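Local coordinates for extracellular solute-binding protein (Bordetella parapertussis, PDB 3PU5) that probably binds a small solute, perhaps a polyamine, outside the cytoplasmic membrane and delivers it for uptake, at residues I188-V200 / E206-A220. Numbering follows the deposited sequence.
Sequences IFKFFTAFNDPVV and EGAIGPGWDGRTFIA
F195 turns the edge of its ring onto one face of the W213 indole: its centroid lies 4.9 Å from that of the six-membered ring, the planes stand at 78°, and CD1 approaches W213 CZ2 to 3.3 Å, which defines a T-shaped pair. A chi1 of -73° sets F195 CG anti to the carbonyl carbon and turns the ring toward W213. F195 CB lies over the centre of the R216 guanidinium, 3.4 Å from R216 CZ; ring and guanidinium planes differ by only 11°, but the ring is displaced from the guanidinium. The indole's rim is occupied too, since F192 CE1 and P198 CG each come within 3.9 Å of W213 CZ3, near the indole plane. P198 CD in turn lies over a face of F192. The turn carrying F195 is fixed by D197, whose OD2 accepts from the backbone N atoms of T193 and A194. At one end V199 CG1 meets A220 CB at 3.7 Å; at the other, F189 CZ packs 3.5 Å from G207 CA. The contact joins two successive strand-to-helix units, 188-192 with 197-204 and 209-213 with 214-223. F192 reaches N148 of strand 145-148, parallel to 188-192, and W213 packs on V113 of strand 111-117, antiparallel to 209-213.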
ATOM      1  N   ILE A 188       7.383  22.822  -7.949  1.00 11.89           N
ATOM      2  CA  ILE A 188       6.305  21.865  -8.169  1.00 11.81           C
ATOM      3  C   ILE A 188       5.212  22.481  -9.034  1.00 13.51           C
ATOM      4  O   ILE A 188       4.641  23.517  -8.687  1.00 14.49           O
ATOM      5  CB  ILE A 188       5.728  21.359  -6.821  1.00 12.91           C
ATOM      6  CG1 ILE A 188       6.761  20.473  -6.127  1.00 10.61           C
ATOM      7  CG2 ILE A 188       4.420  20.581  -7.037  1.00 10.72           C
ATOM      8  CD1 ILE A 188       6.522  20.272  -4.638  1.00 11.25           C
ATOM      9  N   PHE A 189       4.943  21.859 -10.178  1.00 10.53           N
ATOM     10  CA  PHE A 189       3.955  22.388 -11.104  1.00 13.79           C
ATOM     11  C   PHE A 189       2.571  21.751 -10.896  1.00 14.74           C
ATOM     12  O   PHE A 189       1.562  22.263 -11.387  1.00 13.28           O
ATOM     13  CB  PHE A 189       4.416  22.207 -12.562  1.00 12.32           C
ATOM     14  CG  PHE A 189       4.339  20.792 -13.057  1.00 14.04           C
ATOM     15  CD1 PHE A 189       5.402  19.926 -12.878  1.00 11.60           C
ATOM     16  CD2 PHE A 189       3.209  20.328 -13.713  1.00 14.93           C
ATOM     17  CE1 PHE A 189       5.340  18.627 -13.330  1.00 12.94           C
ATOM     18  CE2 PHE A 189       3.142  19.026 -14.170  1.00 15.43           C
ATOM     19  CZ  PHE A 189       4.211  18.171 -13.977  1.00 14.07           C
ATOM     20  N   LYS A 190       2.522  20.638 -10.168  1.00 11.15           N
ATOM     21  CA  LYS A 190       1.258  19.936  -9.985  1.00 12.15           C
ATOM     22  C   LYS A 190       1.256  19.092  -8.721  1.00 12.61           C
ATOM     23  O   LYS A 190       2.175  18.304  -8.480  1.00  9.03           O
ATOM     24  CB  LYS A 190       0.958  19.062 -11.205  1.00 12.55           C
ATOM     25  CG  LYS A 190      -0.310  18.225 -11.088  1.00 17.46           C
ATOM     26  CD  LYS A 190      -1.557  19.103 -11.045  1.00 16.71           C
ATOM     27  CE  LYS A 190      -2.800  18.278 -11.331  1.00 23.26           C
ATOM     28  NZ  LYS A 190      -4.068  19.027 -11.064  1.00 34.36           N
ATOM     29  N   PHE A 191       0.228  19.288  -7.904  1.00 12.14           N
ATOM     30  CA  PHE A 191      -0.049  18.393  -6.798  1.00 10.52           C
ATOM     31  C   PHE A 191      -1.133  17.442  -7.285  1.00 12.59           C
ATOM     32  O   PHE A 191      -2.299  17.822  -7.415  1.00 12.43           O
ATOM     33  CB  PHE A 191      -0.496  19.177  -5.565  1.00 11.09           C
ATOM     34  CG  PHE A 191       0.620  19.932  -4.897  1.00 13.68           C
ATOM     35  CD1 PHE A 191       0.789  21.292  -5.114  1.00 14.49           C
ATOM     36  CD2 PHE A 191       1.517  19.276  -4.061  1.00 12.37           C
ATOM     37  CE1 PHE A 191       1.830  21.988  -4.499  1.00 15.71           C
ATOM     38  CE2 PHE A 191       2.547  19.958  -3.452  1.00 13.18           C
ATOM     39  CZ  PHE A 191       2.708  21.319  -3.667  1.00 14.04           C
ATOM     40  N   PHE A 192      -0.741  16.208  -7.579  1.00 10.51           N
ATOM     41  CA  PHE A 192      -1.618  15.304  -8.301  1.00 10.50           C
ATOM     42  C   PHE A 192      -2.648  14.629  -7.402  1.00 10.76           C
ATOM     43  O   PHE A 192      -2.436  14.470  -6.203  1.00  9.44           O
ATOM     44  CB  PHE A 192      -0.812  14.277  -9.111  1.00 10.72           C
ATOM     45  CG  PHE A 192      -0.031  13.300  -8.269  1.00 10.32           C
ATOM     46  CD1 PHE A 192      -0.631  12.153  -7.785  1.00 10.10           C
ATOM     47  CD2 PHE A 192       1.317  13.514  -7.995  1.00  9.54           C
ATOM     48  CE1 PHE A 192       0.091  11.241  -7.019  1.00  9.82           C
ATOM     49  CE2 PHE A 192       2.038  12.614  -7.239  1.00  8.35           C
ATOM     50  CZ  PHE A 192       1.428  11.476  -6.748  1.00  9.04           C
ATOM     51  N   THR A 193      -3.761  14.224  -8.004  1.00 12.34           N
ATOM     52  CA  THR A 193      -4.917  13.789  -7.247  1.00 11.00           C
ATOM     53  C   THR A 193      -5.335  12.347  -7.539  1.00 13.12           C
ATOM     54  O   THR A 193      -6.298  11.861  -6.962  1.00 11.12           O
ATOM     55  CB  THR A 193      -6.129  14.696  -7.536  1.00 11.47           C
ATOM     56  OG1 THR A 193      -6.414  14.655  -8.936  1.00 13.38           O
ATOM     57  CG2 THR A 193      -5.853  16.131  -7.124  1.00 11.83           C
ATOM     58  N   ALA A 194      -4.634  11.663  -8.438  1.00 12.62           N
ATOM     59  CA  ALA A 194      -4.960  10.266  -8.720  1.00 11.98           C
ATOM     60  C   ALA A 194      -3.715   9.380  -8.828  1.00 13.02           C
ATOM     61  O   ALA A 194      -2.634   9.853  -9.187  1.00 11.27           O
ATOM     62  CB  ALA A 194      -5.800  10.155  -9.979  1.00 12.33           C
ATOM     63  N   PHE A 195      -3.880   8.096  -8.521  1.00 12.71           N
ATOM     64  CA  PHE A 195      -2.780   7.123  -8.553  1.00 14.16           C
ATOM     65  C   PHE A 195      -2.077   7.009  -9.910  1.00 13.72           C
ATOM     66  O   PHE A 195      -0.875   6.753  -9.978  1.00 12.06           O
ATOM     67  CB  PHE A 195      -3.289   5.752  -8.114  1.00 15.67           C
ATOM     68  CG  PHE A 195      -3.554   5.655  -6.641  1.00 15.98           C
ATOM     69  CD1 PHE A 195      -2.518   5.795  -5.726  1.00 16.04           C
ATOM     70  CD2 PHE A 195      -4.835   5.427  -6.166  1.00 20.00           C
ATOM     71  CE1 PHE A 195      -2.760   5.705  -4.364  1.00 17.17           C
ATOM     72  CE2 PHE A 195      -5.083   5.336  -4.803  1.00 17.15           C
ATOM     73  CZ  PHE A 195      -4.046   5.474  -3.904  1.00 15.07           C
ATOM     74  N   ASN A 196      -2.831   7.206 -10.983  1.00 13.69           N
ATOM     75  CA  ASN A 196      -2.303   7.067 -12.335  1.00 13.91           C
ATOM     76  C   ASN A 196      -1.560   8.323 -12.797  1.00 12.42           C
ATOM     77  O   ASN A 196      -0.919   8.321 -13.843  1.00 11.36           O
ATOM     78  CB  ASN A 196      -3.452   6.729 -13.295  1.00 16.79           C
ATOM     79  CG  ASN A 196      -2.982   6.442 -14.703  1.00 22.75           C
ATOM     80  OD1 ASN A 196      -2.129   5.579 -14.934  1.00 22.79           O
ATOM     81  ND2 ASN A 196      -3.554   7.157 -15.667  1.00 27.21           N
ATOM     82  N   ASP A 197      -1.626   9.384 -11.997  1.00 10.82           N
ATOM     83  CA  ASP A 197      -1.055  10.673 -12.385  1.00 11.44           C
ATOM     84  C   ASP A 197       0.471  10.684 -12.633  1.00 10.65           C
ATOM     85  O   ASP A 197       0.927  11.244 -13.626  1.00  9.83           O
ATOM     86  CB  ASP A 197      -1.457  11.779 -11.388  1.00 11.29           C
ATOM     87  CG  ASP A 197      -2.914  12.224 -11.548  1.00 13.50           C
ATOM     88  OD1 ASP A 197      -3.542  11.852 -12.553  1.00 14.45           O
ATOM     89  OD2 ASP A 197      -3.433  12.954 -10.670  1.00 14.00           O
ATOM     90  N   PRO A 198       1.273  10.096 -11.726  1.00 10.06           N
ATOM     91  CA  PRO A 198       2.711  10.124 -12.041  1.00  9.44           C
ATOM     92  C   PRO A 198       3.061   9.554 -13.425  1.00  9.68           C
ATOM     93  O   PRO A 198       3.855  10.149 -14.153  1.00  9.56           O
ATOM     94  CB  PRO A 198       3.326   9.262 -10.933  1.00 10.19           C
ATOM     95  CG  PRO A 198       2.418   9.496  -9.753  1.00  9.34           C
ATOM     96  CD  PRO A 198       1.016   9.605 -10.358  1.00 10.26           C
ATOM     97  N   VAL A 199       2.475   8.423 -13.797  1.00  9.52           N
ATOM     98  CA  VAL A 199       2.790   7.833 -15.092  1.00 10.11           C
ATOM     99  C   VAL A 199       2.386   8.769 -16.244  1.00 12.20           C
ATOM    100  O   VAL A 199       3.184   9.036 -17.154  1.00 13.02           O
ATOM    101  CB  VAL A 199       2.182   6.422 -15.228  1.00 10.11           C
ATOM    102  CG1 VAL A 199       2.018   6.024 -16.693  1.00 12.78           C
ATOM    103  CG2 VAL A 199       3.053   5.414 -14.486  1.00  9.15           C
ATOM    104  N   VAL A 200       1.165   9.296 -16.181  1.00 10.46           N
ATOM    105  CA  VAL A 200       0.672  10.222 -17.207  1.00 11.88           C
ATOM    106  C   VAL A 200       1.527  11.488 -17.294  1.00 12.72           C
ATOM    107  O   VAL A 200       1.922  11.911 -18.386  1.00 12.75           O
ATOM    108  CB  VAL A 200      -0.784  10.622 -16.942  1.00 11.51           C
ATOM    109  CG1 VAL A 200      -1.186  11.797 -17.831  1.00 13.69           C
ATOM    110  CG2 VAL A 200      -1.708   9.429 -17.173  1.00 16.25           C
ATOM    111  N   GLU A 206       5.104  16.270 -19.481  1.00 16.41           N
ATOM    112  CA  GLU A 206       4.861  17.452 -18.652  1.00 19.43           C
ATOM    113  C   GLU A 206       5.732  17.447 -17.391  1.00 20.31           C
ATOM    114  O   GLU A 206       6.274  18.481 -16.988  1.00 18.68           O
ATOM    115  CB  GLU A 206       3.373  17.632 -18.294  1.00 22.30           C
ATOM    116  CG  GLU A 206       3.089  19.018 -17.692  1.00 24.62           C
ATOM    117  CD  GLU A 206       1.614  19.309 -17.402  1.00 30.37           C
ATOM    118  OE1 GLU A 206       0.807  18.364 -17.243  1.00 30.85           O
ATOM    119  OE2 GLU A 206       1.264  20.508 -17.309  1.00 35.37           O
ATOM    120  N   GLY A 207       5.883  16.279 -16.781  1.00 15.47           N
ATOM    121  CA  GLY A 207       6.661  16.167 -15.564  1.00 12.88           C
ATOM    122  C   GLY A 207       7.966  15.430 -15.801  1.00 15.80           C
ATOM    123  O   GLY A 207       8.067  14.619 -16.727  1.00 15.35           O
ATOM    124  N   ALA A 208       8.972  15.718 -14.976  1.00 12.00           N
ATOM    125  CA  ALA A 208      10.276  15.076 -15.122  1.00 12.00           C
ATOM    126  C   ALA A 208      10.530  14.070 -14.006  1.00 10.44           C
ATOM    127  O   ALA A 208      11.205  13.068 -14.214  1.00  8.82           O
ATOM    128  CB  ALA A 208      11.390  16.125 -15.161  1.00 11.50           C
ATOM    129  N   ILE A 209       9.977  14.341 -12.824  1.00  9.43           N
ATOM    130  CA  ILE A 209      10.263  13.536 -11.646  1.00  7.83           C
ATOM    131  C   ILE A 209       9.261  13.830 -10.527  1.00  8.75           C
ATOM    132  O   ILE A 209       8.702  14.920 -10.451  1.00  8.26           O
ATOM    133  CB  ILE A 209      11.707  13.819 -11.165  1.00  9.58           C
ATOM    134  CG1 ILE A 209      12.139  12.861 -10.048  1.00  9.13           C
ATOM    135  CG2 ILE A 209      11.869  15.286 -10.738  1.00  8.71           C
ATOM    136  CD1 ILE A 209      13.637  12.871  -9.814  1.00  6.93           C
ATOM    137  N   GLY A 210       9.037  12.855  -9.661  1.00  8.61           N
ATOM    138  CA  GLY A 210       8.150  13.027  -8.531  1.00  8.61           C
ATOM    139  C   GLY A 210       7.841  11.663  -7.957  1.00  8.91           C
ATOM    140  O   GLY A 210       8.293  10.657  -8.501  1.00  8.75           O
ATOM    141  N   PRO A 211       7.086  11.615  -6.847  1.00  9.52           N
ATOM    142  CA  PRO A 211       6.763  10.319  -6.235  1.00 10.35           C
ATOM    143  C   PRO A 211       5.843   9.479  -7.123  1.00  9.92           C
ATOM    144  O   PRO A 211       4.934  10.022  -7.752  1.00  8.46           O
ATOM    145  CB  PRO A 211       6.061  10.708  -4.926  1.00 11.01           C
ATOM    146  CG  PRO A 211       6.534  12.142  -4.645  1.00  9.36           C
ATOM    147  CD  PRO A 211       6.628  12.748  -6.024  1.00  9.14           C
ATOM    148  N   GLY A 212       6.095   8.173  -7.172  1.00  9.58           N
ATOM    149  CA  GLY A 212       5.310   7.266  -7.984  1.00  8.76           C
ATOM    150  C   GLY A 212       5.365   5.850  -7.436  1.00 10.40           C
ATOM    151  O   GLY A 212       6.244   5.510  -6.630  1.00 10.55           O
ATOM    152  N   TRP A 213       4.432   5.017  -7.883  1.00  8.48           N
ATOM    153  CA  TRP A 213       4.318   3.655  -7.376  1.00  8.97           C
ATOM    154  C   TRP A 213       5.190   2.695  -8.162  1.00  9.87           C
ATOM    155  O   TRP A 213       5.340   2.832  -9.379  1.00  8.81           O
ATOM    156  CB  TRP A 213       2.846   3.215  -7.356  1.00  9.17           C
ATOM    157  CG  TRP A 213       2.138   3.878  -6.217  1.00 10.44           C
ATOM    158  CD1 TRP A 213       1.930   3.363  -4.972  1.00 10.07           C
ATOM    159  CD2 TRP A 213       1.618   5.213  -6.192  1.00  9.72           C
ATOM    160  NE1 TRP A 213       1.295   4.284  -4.178  1.00  9.96           N
ATOM    161  CE2 TRP A 213       1.090   5.431  -4.905  1.00 10.18           C
ATOM    162  CE3 TRP A 213       1.533   6.242  -7.141  1.00 10.74           C
ATOM    163  CZ2 TRP A 213       0.494   6.632  -4.536  1.00  9.68           C
ATOM    164  CZ3 TRP A 213       0.932   7.444  -6.771  1.00 10.50           C
ATOM    165  CH2 TRP A 213       0.423   7.625  -5.479  1.00 11.48           C
ATOM    166  N   ASP A 214       5.784   1.734  -7.464  1.00  9.58           N
ATOM    167  CA  ASP A 214       6.678   0.792  -8.135  1.00  9.81           C
ATOM    168  C   ASP A 214       5.969   0.026  -9.252  1.00 10.50           C
ATOM    169  O   ASP A 214       6.395   0.085 -10.401  1.00 10.56           O
ATOM    170  CB  ASP A 214       7.407  -0.152  -7.158  1.00  8.50           C
ATOM    171  CG  ASP A 214       6.460  -0.963  -6.266  1.00  9.32           C
ATOM    172  OD1 ASP A 214       5.316  -0.531  -5.979  1.00 11.87           O
ATOM    173  OD2 ASP A 214       6.879  -2.051  -5.831  1.00  9.97           O
ATOM    174  N   GLY A 215       4.887  -0.672  -8.920  1.00  9.18           N
ATOM    175  CA  GLY A 215       4.189  -1.487  -9.902  1.00  9.55           C
ATOM    176  C   GLY A 215       3.689  -0.694 -11.098  1.00 12.17           C
ATOM    177  O   GLY A 215       3.929  -1.054 -12.254  1.00 10.85           O
ATOM    178  N   ARG A 216       2.980   0.393 -10.816  1.00 10.88           N
ATOM    179  CA  ARG A 216       2.456   1.249 -11.868  1.00 11.81           C
ATOM    180  C   ARG A 216       3.559   1.738 -12.795  1.00 12.63           C
ATOM    181  O   ARG A 216       3.396   1.748 -14.018  1.00 11.92           O
ATOM    182  CB  ARG A 216       1.705   2.422 -11.251  1.00 11.48           C
ATOM    183  CG  ARG A 216       0.382   1.993 -10.653  1.00 15.11           C
ATOM    184  CD  ARG A 216      -0.369   3.149 -10.047  1.00 15.49           C
ATOM    185  NE  ARG A 216      -1.787   3.043 -10.364  1.00 22.56           N
ATOM    186  CZ  ARG A 216      -2.735   2.713  -9.502  1.00 24.63           C
ATOM    187  NH1 ARG A 216      -2.431   2.455  -8.237  1.00 33.29           N
ATOM    188  NH2 ARG A 216      -3.995   2.646  -9.908  1.00 24.72           N
ATOM    189  N   THR A 217       4.689   2.133 -12.211  1.00 11.31           N
ATOM    190  CA  THR A 217       5.793   2.659 -13.000  1.00 11.44           C
ATOM    191  C   THR A 217       6.447   1.530 -13.811  1.00 13.45           C
ATOM    192  O   THR A 217       6.847   1.747 -14.963  1.00 13.14           O
ATOM    193  CB  THR A 217       6.837   3.381 -12.117  1.00 10.79           C
ATOM    194  OG1 THR A 217       6.186   4.357 -11.292  1.00 10.54           O
ATOM    195  CG2 THR A 217       7.868   4.085 -12.981  1.00 12.51           C
ATOM    196  N   PHE A 218       6.530   0.328 -13.228  1.00 10.42           N
ATOM    197  CA  PHE A 218       7.125  -0.818 -13.930  1.00 12.03           C
ATOM    198  C   PHE A 218       6.325  -1.127 -15.192  1.00 13.04           C
ATOM    199  O   PHE A 218       6.891  -1.357 -16.257  1.00 14.04           O
ATOM    200  CB  PHE A 218       7.190  -2.083 -13.051  1.00 11.57           C
ATOM    201  CG  PHE A 218       8.049  -1.949 -11.810  1.00 10.94           C
ATOM    202  CD1 PHE A 218       9.070  -1.026 -11.740  1.00  9.06           C
ATOM    203  CD2 PHE A 218       7.844  -2.794 -10.725  1.00 10.93           C
ATOM    204  CE1 PHE A 218       9.858  -0.925 -10.605  1.00  9.87           C
ATOM    205  CE2 PHE A 218       8.617  -2.703  -9.584  1.00  9.99           C
ATOM    206  CZ  PHE A 218       9.631  -1.767  -9.521  1.00 12.34           C
ATOM    207  N   ILE A 219       5.003  -1.128 -15.060  1.00 13.41           N
ATOM    208  CA  ILE A 219       4.116  -1.370 -16.193  1.00 13.90           C
ATOM    209  C   ILE A 219       4.371  -0.354 -17.308  1.00 17.85           C
ATOM    210  O   ILE A 219       4.514  -0.726 -18.476  1.00 17.85           O
ATOM    211  CB  ILE A 219       2.643  -1.352 -15.752  1.00 15.15           C
ATOM    212  CG1 ILE A 219       2.392  -2.500 -14.764  1.00 15.40           C
ATOM    213  CG2 ILE A 219       1.706  -1.450 -16.967  1.00 14.12           C
ATOM    214  CD1 ILE A 219       1.039  -2.452 -14.075  1.00 16.20           C
ATOM    215  N   ALA A 220       4.448   0.923 -16.939  1.00 15.64           N
ATOM    216  CA  ALA A 220       4.738   1.986 -17.897  1.00 15.87           C
ATOM    217  C   ALA A 220       6.134   1.830 -18.495  1.00 16.70           C
ATOM    218  O   ALA A 220       6.322   1.999 -19.701  1.00 17.43           O
ATOM    219  CB  ALA A 220       4.587   3.365 -17.242  1.00 13.97           C
TER